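Local coordinates for protein clostridium acetobutylicum Q97KL0 (Clostridium acetobutylicum, PDB 1XBF) that is of unknown function but belongs to the UPF0047 (YjbQ) family and assembles from three copies of the same chain, at residues I5-K10 with R125-K130. Sequence-based numbering, arbitrary orientation.
Sequences IEYSLK and RKVFVK. With SO4 (sulfate ion), chain D.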
ATOM      1  N   ILE A   5     -10.920 -10.917 -13.432  1.00 46.44           N
ATOM      2  CA  ILE A   5     -12.076 -11.642 -12.923  1.00 45.98           C
ATOM      3  C   ILE A   5     -12.532 -11.036 -11.604  1.00 45.76           C
ATOM      4  O   ILE A   5     -11.719 -10.623 -10.777  1.00 45.51           O
ATOM      5  CB  ILE A   5     -11.779 -13.154 -12.724  1.00 46.58           C
ATOM      6  CG1 ILE A   5     -10.613 -13.357 -11.755  1.00 46.86           C
ATOM      7  CG2 ILE A   5     -11.462 -13.795 -14.066  1.00 46.29           C
ATOM      8  CD1 ILE A   5      -9.251 -13.053 -12.354  1.00 48.84           C
ATOM      9  N   GLU A   6     -13.844 -10.976 -11.421  1.00 44.89           N
ATOM     10  CA  GLU A   6     -14.425 -10.406 -10.217  1.00 44.91           C
ATOM     11  C   GLU A   6     -15.029 -11.493  -9.338  1.00 44.97           C
ATOM     12  O   GLU A   6     -15.931 -12.213  -9.766  1.00 44.97           O
ATOM     13  CB  GLU A   6     -15.496  -9.385 -10.609  1.00 44.88           C
ATOM     14  CG  GLU A   6     -14.953  -8.251 -11.463  1.00 47.17           C
ATOM     15  CD  GLU A   6     -16.036  -7.428 -12.128  1.00 48.26           C
ATOM     16  OE1 GLU A   6     -16.925  -6.914 -11.415  1.00 49.48           O
ATOM     17  OE2 GLU A   6     -15.991  -7.294 -13.370  1.00 49.06           O
ATOM     18  N   TYR A   7     -14.519 -11.619  -8.117  1.00 43.64           N
ATOM     19  CA  TYR A   7     -15.030 -12.611  -7.177  1.00 44.19           C
ATOM     20  C   TYR A   7     -15.990 -11.940  -6.204  1.00 43.91           C
ATOM     21  O   TYR A   7     -15.848 -10.759  -5.894  1.00 44.43           O
ATOM     22  CB  TYR A   7     -13.887 -13.260  -6.397  1.00 45.33           C
ATOM     23  CG  TYR A   7     -12.965 -14.112  -7.235  1.00 47.09           C
ATOM     24  CD1 TYR A   7     -11.628 -13.760  -7.412  1.00 46.65           C
ATOM     25  CD2 TYR A   7     -13.420 -15.288  -7.831  1.00 47.94           C
ATOM     26  CE1 TYR A   7     -10.764 -14.559  -8.158  1.00 47.82           C
ATOM     27  CE2 TYR A   7     -12.563 -16.096  -8.583  1.00 48.82           C
ATOM     28  CZ  TYR A   7     -11.237 -15.725  -8.741  1.00 48.06           C
ATOM     29  OH  TYR A   7     -10.387 -16.519  -9.477  1.00 49.88           O
ATOM     30  N   SER A   8     -16.968 -12.699  -5.726  1.00 43.40           N
ATOM     31  CA  SER A   8     -17.958 -12.175  -4.793  1.00 44.66           C
ATOM     32  C   SER A   8     -17.623 -12.614  -3.369  1.00 44.53           C
ATOM     33  O   SER A   8     -17.257 -13.765  -3.139  1.00 45.86           O
ATOM     34  CB  SER A   8     -19.352 -12.668  -5.196  1.00 44.86           C
ATOM     35  OG  SER A   8     -20.338 -12.234  -4.281  1.00 47.43           O
ATOM     36  N   LEU A   9     -17.739 -11.688  -2.420  1.00 45.11           N
ATOM     37  CA  LEU A   9     -17.439 -11.968  -1.018  1.00 45.80           C
ATOM     38  C   LEU A   9     -18.584 -11.586  -0.106  1.00 46.26           C
ATOM     39  O   LEU A   9     -19.188 -10.526  -0.263  1.00 46.59           O
ATOM     40  CB  LEU A   9     -16.203 -11.189  -0.550  1.00 46.63           C
ATOM     41  CG  LEU A   9     -14.782 -11.626  -0.894  1.00 46.91           C
ATOM     42  CD1 LEU A   9     -14.509 -12.985  -0.279  1.00 48.54           C
ATOM     43  CD2 LEU A   9     -14.598 -11.658  -2.394  1.00 48.41           C
ATOM     44  N   LYS A  10     -18.867 -12.448   0.863  1.00 46.44           N
ATOM     45  CA  LYS A  10     -19.919 -12.189   1.831  1.00 46.89           C
ATOM     46  C   LYS A  10     -19.255 -12.087   3.199  1.00 46.37           C
ATOM     47  O   LYS A  10     -18.799 -13.092   3.750  1.00 46.78           O
ATOM     48  CB  LYS A  10     -20.940 -13.331   1.830  1.00 49.91           C
ATOM     49  CG  LYS A  10     -22.109 -13.127   2.785  1.00 51.05           C
ATOM     50  CD  LYS A  10     -23.004 -11.979   2.335  1.00 53.07           C
ATOM     51  CE  LYS A  10     -24.141 -11.723   3.320  1.00 54.16           C
ATOM     52  NZ  LYS A  10     -23.654 -11.233   4.645  1.00 54.87           N
ATOM     53  N   ARG A 125     -19.496  -8.052  -0.861  1.00 34.61           N
ATOM     54  CA  ARG A 125     -18.361  -7.355  -1.458  1.00 32.04           C
ATOM     55  C   ARG A 125     -17.811  -8.006  -2.716  1.00 31.26           C
ATOM     56  O   ARG A 125     -18.192  -9.111  -3.082  1.00 29.95           O
ATOM     57  CB  ARG A 125     -17.233  -7.242  -0.430  1.00 29.44           C
ATOM     58  CG  ARG A 125     -17.639  -6.639   0.909  1.00 27.38           C
ATOM     59  CD  ARG A 125     -17.976  -5.158   0.797  1.00 27.08           C
ATOM     60  NE  ARG A 125     -17.630  -4.456   2.029  1.00 27.69           N
ATOM     61  CZ  ARG A 125     -17.716  -3.142   2.190  1.00 27.07           C
ATOM     62  NH1 ARG A 125     -18.148  -2.377   1.197  1.00 28.30           N
ATOM     63  NH2 ARG A 125     -17.343  -2.585   3.333  1.00 27.01           N
ATOM     64  N   LYS A 126     -16.902  -7.292  -3.368  1.00 30.78           N
ATOM     65  CA  LYS A 126     -16.250  -7.765  -4.577  1.00 31.93           C
ATOM     66  C   LYS A 126     -14.744  -7.568  -4.426  1.00 32.05           C
ATOM     67  O   LYS A 126     -14.281  -6.749  -3.631  1.00 29.71           O
ATOM     68  CB  LYS A 126     -16.722  -6.967  -5.795  1.00 33.63           C
ATOM     69  CG  LYS A 126     -18.163  -7.211  -6.226  1.00 37.83           C
ATOM     70  CD  LYS A 126     -18.335  -8.608  -6.806  1.00 41.78           C
ATOM     71  CE  LYS A 126     -19.644  -8.725  -7.569  1.00 43.30           C
ATOM     72  NZ  LYS A 126     -19.708  -7.731  -8.680  1.00 45.34           N
ATOM     73  N   VAL A 127     -13.980  -8.327  -5.192  1.00 32.10           N
ATOM     74  CA  VAL A 127     -12.540  -8.188  -5.171  1.00 31.82           C
ATOM     75  C   VAL A 127     -12.107  -8.490  -6.594  1.00 32.01           C
ATOM     76  O   VAL A 127     -12.546  -9.481  -7.181  1.00 30.15           O
ATOM     77  CB  VAL A 127     -11.880  -9.167  -4.158  1.00 32.62           C
ATOM     78  CG1 VAL A 127     -12.031 -10.604  -4.623  1.00 31.36           C
ATOM     79  CG2 VAL A 127     -10.411  -8.805  -3.973  1.00 34.34           C
ATOM     80  N   PHE A 128     -11.289  -7.612  -7.169  1.00 30.66           N
ATOM     81  CA  PHE A 128     -10.820  -7.813  -8.533  1.00 30.59           C
ATOM     82  C   PHE A 128      -9.418  -8.398  -8.526  1.00 32.28           C
ATOM     83  O   PHE A 128      -8.573  -8.000  -7.721  1.00 31.28           O
ATOM     84  CB  PHE A 128     -10.781  -6.497  -9.315  1.00 29.51           C
ATOM     85  CG  PHE A 128     -12.035  -5.679  -9.221  1.00 28.09           C
ATOM     86  CD1 PHE A 128     -13.277  -6.281  -9.060  1.00 29.32           C
ATOM     87  CD2 PHE A 128     -11.973  -4.295  -9.352  1.00 29.39           C
ATOM     88  CE1 PHE A 128     -14.443  -5.515  -9.034  1.00 30.48           C
ATOM     89  CE2 PHE A 128     -13.128  -3.516  -9.329  1.00 29.82           C
ATOM     90  CZ  PHE A 128     -14.370  -4.126  -9.170  1.00 31.20           C
ATOM     91  N   VAL A 129      -9.173  -9.341  -9.428  1.00 30.98           N
ATOM     92  CA  VAL A 129      -7.866  -9.966  -9.532  1.00 32.21           C
ATOM     93  C   VAL A 129      -7.398  -9.886 -10.980  1.00 34.06           C
ATOM     94  O   VAL A 129      -8.054 -10.407 -11.883  1.00 33.54           O
ATOM     95  CB  VAL A 129      -7.912 -11.449  -9.100  1.00 31.39           C
ATOM     96  CG1 VAL A 129      -6.522 -12.052  -9.161  1.00 31.04           C
ATOM     97  CG2 VAL A 129      -8.477 -11.560  -7.692  1.00 30.22           C
ATOM     98  N   LYS A 130      -6.278  -9.210 -11.206  1.00 34.51           N
ATOM     99  CA  LYS A 130      -5.749  -9.095 -12.556  1.00 36.54           C
ATOM    100  C   LYS A 130      -4.386  -9.765 -12.626  1.00 37.85           C
ATOM    101  O   LYS A 130      -3.495  -9.470 -11.828  1.00 36.92           O
ATOM    102  CB  LYS A 130      -5.640  -7.624 -12.969  1.00 37.78           C
ATOM    103  CG  LYS A 130      -5.229  -7.418 -14.425  1.00 39.27           C
ATOM    104  CD  LYS A 130      -5.358  -5.958 -14.838  1.00 41.36           C
ATOM    105  CE  LYS A 130      -5.045  -5.768 -16.323  1.00 43.72           C
ATOM    106  NZ  LYS A 130      -6.031  -6.456 -17.209  1.00 42.55           N
TER
HETATM  107  S   SO4 D 201     -18.146   0.970  -0.452  1.00 30.44           S
HETATM  108  O1  SO4 D 201     -19.452   1.382   0.084  1.00 33.00           O
HETATM  109  O2  SO4 D 201     -17.421   2.163  -0.927  1.00 30.52           O
HETATM  110  O3  SO4 D 201     -17.373   0.304   0.614  1.00 31.60           O
HETATM  111  O4  SO4 D 201     -18.338   0.028  -1.566  1.00 30.42           O
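Ile5, Tyr7 and Leu9 pair with Val129, Val127 and Arg125 through six backbone hydrogen bonds, two for each pair, which makes all three hydrogen-bonded pairs of an antiparallel strand couple. The short strand axes meet at 147°, so the pair departs from strict antiparallel alignment, as twisted strands do. Spacing tightens toward Arg125: Ile5 N reaches Val129 O over 3.3 Å, whereas Arg125 N lies 2.6 Å from Leu9 O.

Apolar contacts line the face carrying Tyr7. Val129 CG2 sits in the plane of the tyrosine ring, at its edge, 3.8 Å from Tyr7 CE1. With CG1 placed between its backbone N and carbonyl carbon (chi1 68°), Val127 touches two residues at once: CG1 meets Leu9 CD2 at 3.6 Å and Tyr7 CB at 3.7 Å. Ala27 of helix 21-31 packs against Ile5, Tyr7 and Val129.

The other face is more polar. Glu6 and Phe128 run side by side, and the methylene Glu6 CG lies 3.5 Å from Phe128 CD1; carboxylate and ring planes stand 77° apart. Glu6 OE1 forms a long salt bridge with Lys126 NZ, 4.0 Å away, while Lys107 of a second subunit makes a cation-pi contact with Phe128.

Bends at chi2 and chi3 carry the Arg125 guanidinium away from Leu9. Arg125 NH1 donates to sulfate O3 at 2.9 Å, and NH2 is held by Glu118 and Thr46; Thr45, Thr46 and Arg123 also bind the anion, which probably comes from the crystallisation liquor. The cluster is consistent with a site able to accept an anion. The pairing thus adds strand 5-10 as an outermost strand of the five-stranded antiparallel sheet of the chain, beside strand 124-133.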